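Local structure of tryptophan--tRNA ligase (Aeropyrum pernix, 3A04) at residues Ala124-Ile127 against Ala128-Tyr132; Asp195-His198 against Val199-Asp202; Ile323-Ser326 against Cys327-Lys331. The protein catalyses the ATP-dependent attachment of L-tryptophan to its cognate tRNA, releasing AMP and diphosphate, as a class I aminoacyl-tRNA synthetase. One frame throughout, in Å; residues are numbered along the deposited sequence.

From the N terminus, the three contacts follow in series: 124-132, then 195-202, then 323-331. Each joins two directly consecutive segments, so none closes a long loop, nests in another or crosses it; each shapes a turn or two of chain. Interaction 1 lies within helix 121-139, which packs by strand 147-150 and helix 334-364. Interaction 2 carries helix 183-197 into the loop before strand 210-215, its centre about 23 Å from that of interaction 1. Interaction 3 finishes helix 317-328 beside the iron-sulfur cluster. It lies across the centre of the chain from interaction 2, with nearest atoms about 34 Å apart.

Interaction 1: residues Ala124-Ile127 against Ala128-Tyr132; sequences AVRI and AVEEY
The Tyr132 ring meets Ile127 at its edge: the backbone O of Ile127 lies in the ring plane, and the methyl CG2 of Ile127 approaches Tyr132 CE1 to 3.7 Å. The two side chains run alongside each other in the same direction. For Ile127, chi1 of -64° places CG2 anti to the backbone N, on the side where the ring stands. The ring also meets His87 edge-to-face, and Tyr132 OH is hydrogen-bonded to Ser80 O.

The carboxylate of Glu130 touches the aliphatic part of Arg126, with Glu130 OE1 3.6 Å from Arg126 CG. In the conformer given, the charged atoms of the two do not meet, a reading left doubtful by a second modelled conformer of Arg126. Glu130 OE2 instead reaches Trp364 NE1, on helix 334-364.

The backbone evidence is a change of spacing. Ala128 N to Ala124 O (2.9 Å) and Val129 N to Val125 O (3.0 Å) are ordinary i to i+4 bonds, and Glu130 N to Arg126 O is nearly straight at 173°. Ile127 O then takes two donors, Glu131 N at 2.9 Å and Tyr132 N at 3.0 Å, the second five residues ahead. Glu131 sends its OE2 to the backbone N of Phe83.

A helix locally widened by a pi-type turn at 128-132 accounts for this bonding. In this synthetase the widened turn faces the 'HIGH' region of the class I fold, whose Ser80, Phe83 and His87 receive the ends of Glu131 and Tyr132.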
loop_
_atom_site.group_PDB
_atom_site.type_symbol
_atom_site.label_atom_id
_atom_site.label_comp_id
_atom_site.label_asym_id
_atom_site.label_seq_id
_atom_site.Cartn_x
_atom_site.Cartn_y
_atom_site.Cartn_z
ATOM N N ALA A 124 -9.390 5.158 -16.709
ATOM C CA ALA A 124 -9.963 4.269 -15.670
ATOM C C ALA A 124 -11.136 4.879 -15.008
ATOM O O ALA A 124 -12.121 4.175 -14.794
ATOM C CB ALA A 124 -8.909 3.838 -14.583
ATOM N N VAL A 125 -11.048 6.181 -14.673
ATOM C CA VAL A 125 -12.107 6.858 -13.942
ATOM C C VAL A 125 -13.346 7.026 -14.813
ATOM O O VAL A 125 -14.508 6.810 -14.356
ATOM C CB VAL A 125 -11.672 8.281 -13.368
ATOM C CG1 VAL A 125 -12.893 9.147 -12.976
ATOM C CG2 VAL A 125 -10.695 8.129 -12.154
ATOM N N ARG A 126 -13.117 7.445 -16.056
ATOM C CA ARG A 126 -14.181 7.600 -17.032
ATOM C C ARG A 126 -14.956 6.305 -17.168
ATOM O O ARG A 126 -16.160 6.249 -16.911
ATOM C CB ARG A 126 -13.770 8.225 -18.296
ATOM C CG ARG A 126 -14.892 8.464 -19.291
ATOM C CD ARG A 126 -14.382 8.947 -20.603
ATOM N NE ARG A 126 -13.471 8.012 -21.219
ATOM C CZ ARG A 126 -12.173 8.214 -21.341
ATOM N NH1 ARG A 126 -11.618 9.320 -20.889
ATOM N NH2 ARG A 126 -11.422 7.302 -21.896
ATOM N N ILE A 127 -14.241 5.257 -17.565
ATOM C CA ILE A 127 -14.830 3.923 -17.772
ATOM C C ILE A 127 -15.552 3.473 -16.521
ATOM O O ILE A 127 -16.684 2.969 -16.557
ATOM C CB ILE A 127 -13.691 2.942 -18.198
ATOM C CG1 ILE A 127 -13.106 3.393 -19.564
ATOM C CG2 ILE A 127 -14.183 1.501 -18.173
ATOM C CD1 ILE A 127 -11.934 2.538 -19.942
ATOM N N ALA A 128 -14.945 3.699 -15.341
ATOM C CA ALA A 128 -15.629 3.243 -14.121
ATOM C C ALA A 128 -16.954 3.921 -13.962
ATOM O O ALA A 128 -17.974 3.298 -13.617
ATOM C CB ALA A 128 -14.713 3.592 -12.808
ATOM N N VAL A 129 -17.003 5.227 -14.243
ATOM C CA VAL A 129 -18.291 5.890 -13.984
ATOM C C VAL A 129 -19.338 5.620 -15.128
ATOM O O VAL A 129 -20.503 5.281 -14.882
ATOM C CB VAL A 129 -18.055 7.420 -13.859
ATOM C CG1 VAL A 129 -19.370 8.225 -13.822
ATOM C CG2 VAL A 129 -17.263 7.758 -12.505
ATOM N N GLU A 130 -18.900 5.765 -16.357
ATOM C CA GLU A 130 -19.837 5.790 -17.526
ATOM C C GLU A 130 -20.089 4.427 -18.114
ATOM O O GLU A 130 -21.110 4.223 -18.762
ATOM C CB GLU A 130 -19.177 6.632 -18.629
ATOM C CG GLU A 130 -19.380 8.113 -18.294
ATOM C CD GLU A 130 -18.821 9.094 -19.322
ATOM O OE1 GLU A 130 -18.345 8.709 -20.428
ATOM O OE2 GLU A 130 -18.847 10.280 -18.972
ATOM N N GLU A 131 -19.133 3.500 -17.952
ATOM C CA GLU A 131 -19.321 2.141 -18.383
ATOM C C GLU A 131 -19.739 1.206 -17.217
ATOM O O GLU A 131 -20.599 0.360 -17.399
ATOM C CB GLU A 131 -18.056 1.655 -19.007
ATOM C CG GLU A 131 -18.102 0.437 -19.894
ATOM C CD GLU A 131 -19.198 0.488 -21.028
ATOM O OE1 GLU A 131 -19.537 1.573 -21.638
ATOM O OE2 GLU A 131 -19.687 -0.632 -21.285
ATOM N N TYR A 132 -19.169 1.333 -16.034
ATOM C CA TYR A 132 -19.502 0.391 -15.012
ATOM C C TYR A 132 -20.609 0.952 -14.130
ATOM O O TYR A 132 -21.690 0.351 -14.060
ATOM C CB TYR A 132 -18.234 -0.045 -14.219
ATOM C CG TYR A 132 -17.444 -1.013 -15.096
ATOM C CD1 TYR A 132 -16.661 -0.560 -16.172
ATOM C CD2 TYR A 132 -17.628 -2.343 -14.964
ATOM C CE1 TYR A 132 -15.992 -1.459 -17.012
ATOM C CE2 TYR A 132 -16.953 -3.235 -15.786
ATOM C CZ TYR A 132 -16.186 -2.791 -16.805
ATOM O OH TYR A 132 -15.537 -3.720 -17.541
#

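Interaction 2: residues Asp195-His198 against Val199-Asp202; sequences DILH and VQLD
This is a buried local contact around a turn, where His198 and Leu197 meet Val199, Gln200 and Leu201 as helix 183-197 of the Rossmann-type class I catalytic domain runs into the loop before strand 210-215. Its backbone signature is i to i+3 bonding: Gln200 N reaches Leu197 O at 3.2 Å and Leu201 N reaches His198 O at 3.0 Å. Both donors sit above the carbonyl planes they address, the second 55° out of plane, consistent with a tight, 3-10-like turn.

The imidazole of His198 is folded back over the start of the next residue, its CG between the backbone N and the carbonyl carbon (chi1 78°). Val199 CG1 thus lies over one ring face in a CH-pi contact, 3.9 Å from the centroid. Outside the turn, ND1 bonds to Ala194 O and NE2 to Arg154, while Tyr149, Tyr158 and Tyr204 gather round the ring. Replacing His198 with alanine would probably leave Arg154 NH2 and Ala194 O without these mates and open a gap beneath Val199 CG1.

Leu201 also packs on Phe372 of the second subunit. Gln200 extends alongside Leu197, its OE1 held by Glu239 N, and a water links Gln200 NE2 to Ile196 O, donating to that oxygen from 3.1 Å.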
loop_
_atom_site.group_PDB
_atom_site.type_symbol
_atom_site.label_atom_id
_atom_site.label_comp_id
_atom_site.label_asym_id
_atom_site.label_seq_id
_atom_site.Cartn_x
_atom_site.Cartn_y
_atom_site.Cartn_z
ATOM N N ASP A 195 -10.347 -4.501 0.168
ATOM C CA ASP A 195 -11.718 -4.241 -0.382
ATOM C C ASP A 195 -12.771 -5.089 0.387
ATOM O O ASP A 195 -13.810 -4.586 0.809
ATOM C CB ASP A 195 -11.778 -4.598 -1.897
ATOM C CG ASP A 195 -11.044 -3.572 -2.757
ATOM O OD1 ASP A 195 -10.948 -2.379 -2.322
ATOM O OD2 ASP A 195 -10.500 -3.943 -3.822
ATOM N N ILE A 196 -12.514 -6.388 0.550
ATOM C CA ILE A 196 -13.473 -7.251 1.279
ATOM C C ILE A 196 -13.608 -6.916 2.772
ATOM O O ILE A 196 -14.727 -6.788 3.318
ATOM C CB ILE A 196 -13.061 -8.740 1.093
ATOM C CG1 ILE A 196 -13.136 -9.062 -0.416
ATOM C CG2 ILE A 196 -13.916 -9.662 2.007
ATOM C CD1 ILE A 196 -12.336 -10.379 -0.872
ATOM N N LEU A 197 -12.477 -6.772 3.450
ATOM C CA LEU A 197 -12.491 -6.705 4.915
ATOM C C LEU A 197 -12.750 -5.306 5.431
ATOM O O LEU A 197 -13.163 -5.204 6.541
ATOM C CB LEU A 197 -11.109 -7.176 5.418
ATOM C CG LEU A 197 -10.905 -8.681 5.147
ATOM C CD1 LEU A 197 -9.474 -9.058 5.422
ATOM C CD2 LEU A 197 -11.873 -9.635 5.922
ATOM N N HIS A 198 -12.451 -4.209 4.688
ATOM C CA HIS A 198 -12.481 -2.869 5.302
ATOM C C HIS A 198 -13.904 -2.488 5.720
ATOM O O HIS A 198 -14.084 -1.652 6.576
ATOM C CB HIS A 198 -11.961 -1.747 4.351
ATOM C CG HIS A 198 -12.955 -1.321 3.298
ATOM N ND1 HIS A 198 -13.308 -2.121 2.229
ATOM C CD2 HIS A 198 -13.673 -0.159 3.157
ATOM C CE1 HIS A 198 -14.185 -1.476 1.460
ATOM N NE2 HIS A 198 -14.446 -0.298 2.017
ATOM N N VAL A 199 -14.929 -3.081 5.093
ATOM C CA VAL A 199 -16.313 -2.706 5.450
ATOM C C VAL A 199 -16.703 -3.063 6.894
ATOM O O VAL A 199 -17.672 -2.515 7.472
ATOM C CB VAL A 199 -17.373 -3.345 4.456
ATOM C CG1 VAL A 199 -17.030 -2.942 3.052
ATOM C CG2 VAL A 199 -17.535 -4.899 4.659
ATOM N N GLN A 200 -15.899 -3.939 7.473
ATOM C CA GLN A 200 -16.022 -4.312 8.888
ATOM C C GLN A 200 -15.524 -3.245 9.874
ATOM O O GLN A 200 -15.885 -3.272 11.042
ATOM C CB GLN A 200 -15.190 -5.573 9.109
ATOM C CG GLN A 200 -15.689 -6.745 8.278
ATOM C CD GLN A 200 -15.020 -8.055 8.781
ATOM O OE1 GLN A 200 -14.993 -8.341 9.993
ATOM N NE2 GLN A 200 -14.637 -8.860 7.894
ATOM N N LEU A 201 -14.721 -2.295 9.413
ATOM C CA LEU A 201 -14.306 -1.194 10.307
ATOM C C LEU A 201 -15.424 -0.218 10.592
ATOM O O LEU A 201 -16.219 0.078 9.701
ATOM C CB LEU A 201 -13.138 -0.412 9.676
ATOM C CG LEU A 201 -11.910 -1.282 9.212
ATOM C CD1 LEU A 201 -10.926 -0.412 8.368
ATOM C CD2 LEU A 201 -11.208 -1.937 10.472
ATOM N N ASP A 202 -15.426 0.370 11.797
ATOM C CA ASP A 202 -16.447 1.308 12.171
ATOM C C ASP A 202 -16.487 2.469 11.215
ATOM O O ASP A 202 -17.561 2.927 10.895
ATOM C CB ASP A 202 -16.179 1.782 13.604
ATOM C CG ASP A 202 -16.310 0.589 14.579
ATOM O OD1 ASP A 202 -17.160 -0.325 14.304
ATOM O OD2 ASP A 202 -15.525 0.523 15.519
HETATM O O HOH W 1 -15.090 -8.936 5.482
#

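Interaction 3: residues Ile323-Ser326 against Cys327-Lys331; sequences IYTS and CRLGK. With SF4 (iron/sulfur cluster), chain B.
Aromatic and polar contacts join Tyr324 to Arg328. The aliphatic part of the arginine passes over one ring face, with Arg328 CG 4.1 Å from the Tyr324 centroid, a CH-pi contact. The guanidinium is turned 76° to the ring, and its NH1 makes a weak bond to Tyr324 OH at 3.4 Å; the stronger partner of that hydroxyl is Glu301 OE2.

Apolar contact is slighter: Thr325 CG2 and Leu329 CD2 lie alongside at 3.7 Å.

Backbone bonds record how the helix ends. Cys327 N to Ile323 O (3.0 Å) and Arg328 N to Tyr324 O (2.8 Å) keep the helical spacing. Lys331 N then reaches back five residues to Ser326 O at 2.8 Å, while Gly330 takes a positive phi of 81°, where a side chain would collide with the preceding carbonyl.

Metal coordination comes from Cys327, whose SG, anti to the backbone N (chi1 173°), binds an iron of the cluster, FE2, at 2.2 Å. Cys303, Cys334 and Cys337 line the same pocket. A helix closed by a Schellman motif carries one cysteine ligand of a 4Fe-4S site in its last turn.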
loop_
_atom_site.group_PDB
_atom_site.type_symbol
_atom_site.label_atom_id
_atom_site.label_comp_id
_atom_site.label_asym_id
_atom_site.label_seq_id
_atom_site.Cartn_x
_atom_site.Cartn_y
_atom_site.Cartn_z
ATOM N N ILE A 323 -38.224 -24.299 -23.622
ATOM C CA ILE A 323 -37.177 -24.328 -24.628
ATOM C C ILE A 323 -36.388 -25.639 -24.557
ATOM O O ILE A 323 -36.058 -26.220 -25.590
ATOM C CB ILE A 323 -36.138 -23.141 -24.540
ATOM C CG1 ILE A 323 -36.782 -21.790 -24.887
ATOM C CG2 ILE A 323 -34.947 -23.442 -25.509
ATOM C CD1 ILE A 323 -37.502 -21.740 -26.265
ATOM N N TYR A 324 -36.010 -26.041 -23.338
ATOM C CA TYR A 324 -35.183 -27.227 -23.155
ATOM C C TYR A 324 -35.901 -28.489 -23.713
ATOM O O TYR A 324 -35.323 -29.271 -24.479
ATOM C CB TYR A 324 -34.888 -27.410 -21.659
ATOM C CG TYR A 324 -34.041 -28.607 -21.345
ATOM C CD1 TYR A 324 -32.654 -28.532 -21.460
ATOM C CD2 TYR A 324 -34.616 -29.823 -20.926
ATOM C CE1 TYR A 324 -31.829 -29.602 -21.166
ATOM C CE2 TYR A 324 -33.795 -30.932 -20.623
ATOM C CZ TYR A 324 -32.398 -30.812 -20.753
ATOM O OH TYR A 324 -31.549 -31.861 -20.498
ATOM N N THR A 325 -37.148 -28.663 -23.265
ATOM C CA THR A 325 -38.026 -29.779 -23.635
ATOM C C THR A 325 -38.157 -29.823 -25.161
ATOM O O THR A 325 -37.774 -30.810 -25.788
ATOM C CB THR A 325 -39.392 -29.596 -22.897
ATOM O OG1 THR A 325 -39.201 -29.825 -21.485
ATOM C CG2 THR A 325 -40.541 -30.471 -23.472
ATOM N N SER A 326 -38.630 -28.727 -25.757
ATOM C CA SER A 326 -38.792 -28.628 -27.209
ATOM C C SER A 326 -37.551 -28.966 -28.011
ATOM O O SER A 326 -37.618 -29.775 -28.957
ATOM C CB SER A 326 -39.389 -27.276 -27.627
ATOM O OG SER A 326 -40.519 -26.995 -26.814
ATOM N N CYS A 327 -36.412 -28.359 -27.653
ATOM C CA CYS A 327 -35.146 -28.719 -28.274
ATOM C C CYS A 327 -34.791 -30.204 -28.050
ATOM O O CYS A 327 -34.269 -30.855 -28.949
ATOM C CB CYS A 327 -34.014 -27.857 -27.717
ATOM S SG CYS A 327 -32.408 -28.370 -28.298
ATOM N N ARG A 328 -35.032 -30.720 -26.851
ATOM C CA ARG A 328 -34.713 -32.128 -26.566
ATOM C C ARG A 328 -35.750 -33.115 -27.136
ATOM O O ARG A 328 -35.501 -34.321 -27.145
ATOM C CB ARG A 328 -34.558 -32.379 -25.074
ATOM C CG ARG A 328 -33.257 -31.841 -24.519
ATOM C CD ARG A 328 -32.784 -32.685 -23.372
ATOM N NE ARG A 328 -32.469 -34.048 -23.790
ATOM C CZ ARG A 328 -32.382 -35.090 -22.964
ATOM N NH1 ARG A 328 -32.585 -34.939 -21.653
ATOM N NH2 ARG A 328 -32.089 -36.292 -23.465
ATOM N N LEU A 329 -36.887 -32.594 -27.606
ATOM C CA LEU A 329 -37.913 -33.421 -28.247
ATOM C C LEU A 329 -37.901 -33.376 -29.773
ATOM O O LEU A 329 -38.698 -34.049 -30.411
ATOM C CB LEU A 329 -39.303 -33.047 -27.715
ATOM C CG LEU A 329 -39.939 -33.986 -26.706
ATOM C CD1 LEU A 329 -38.880 -34.700 -25.847
ATOM C CD2 LEU A 329 -40.973 -33.261 -25.871
ATOM N N GLY A 330 -37.003 -32.602 -30.368
ATOM C CA GLY A 330 -37.036 -32.390 -31.821
ATOM C C GLY A 330 -38.025 -31.348 -32.353
ATOM O O GLY A 330 -38.240 -31.239 -33.584
ATOM N N LYS A 331 -38.603 -30.546 -31.463
ATOM C CA LYS A 331 -39.681 -29.604 -31.862
ATOM C C LYS A 331 -39.233 -28.194 -32.297
ATOM O O LYS A 331 -40.067 -27.361 -32.659
ATOM C CB LYS A 331 -40.757 -29.495 -30.748
ATOM C CG LYS A 331 -41.609 -30.742 -30.500
ATOM C CD LYS A 331 -41.911 -30.909 -28.989
ATOM C CE LYS A 331 -43.149 -31.813 -28.715
ATOM N NZ LYS A 331 -44.458 -31.059 -28.909
HETATM FE FE1 SF4 B . -32.147 -23.693 -29.150
HETATM FE FE2 SF4 B . -31.611 -26.374 -28.896
HETATM FE FE3 SF4 B . -30.612 -24.945 -31.019
HETATM FE FE4 SF4 B . -29.710 -24.384 -28.498
HETATM S S1 SF4 B . -29.499 -26.440 -29.687
HETATM S S2 SF4 B . -30.276 -22.862 -30.079
HETATM S S3 SF4 B . -31.500 -24.738 -27.217
HETATM S S4 SF4 B . -32.845 -25.443 -30.594
#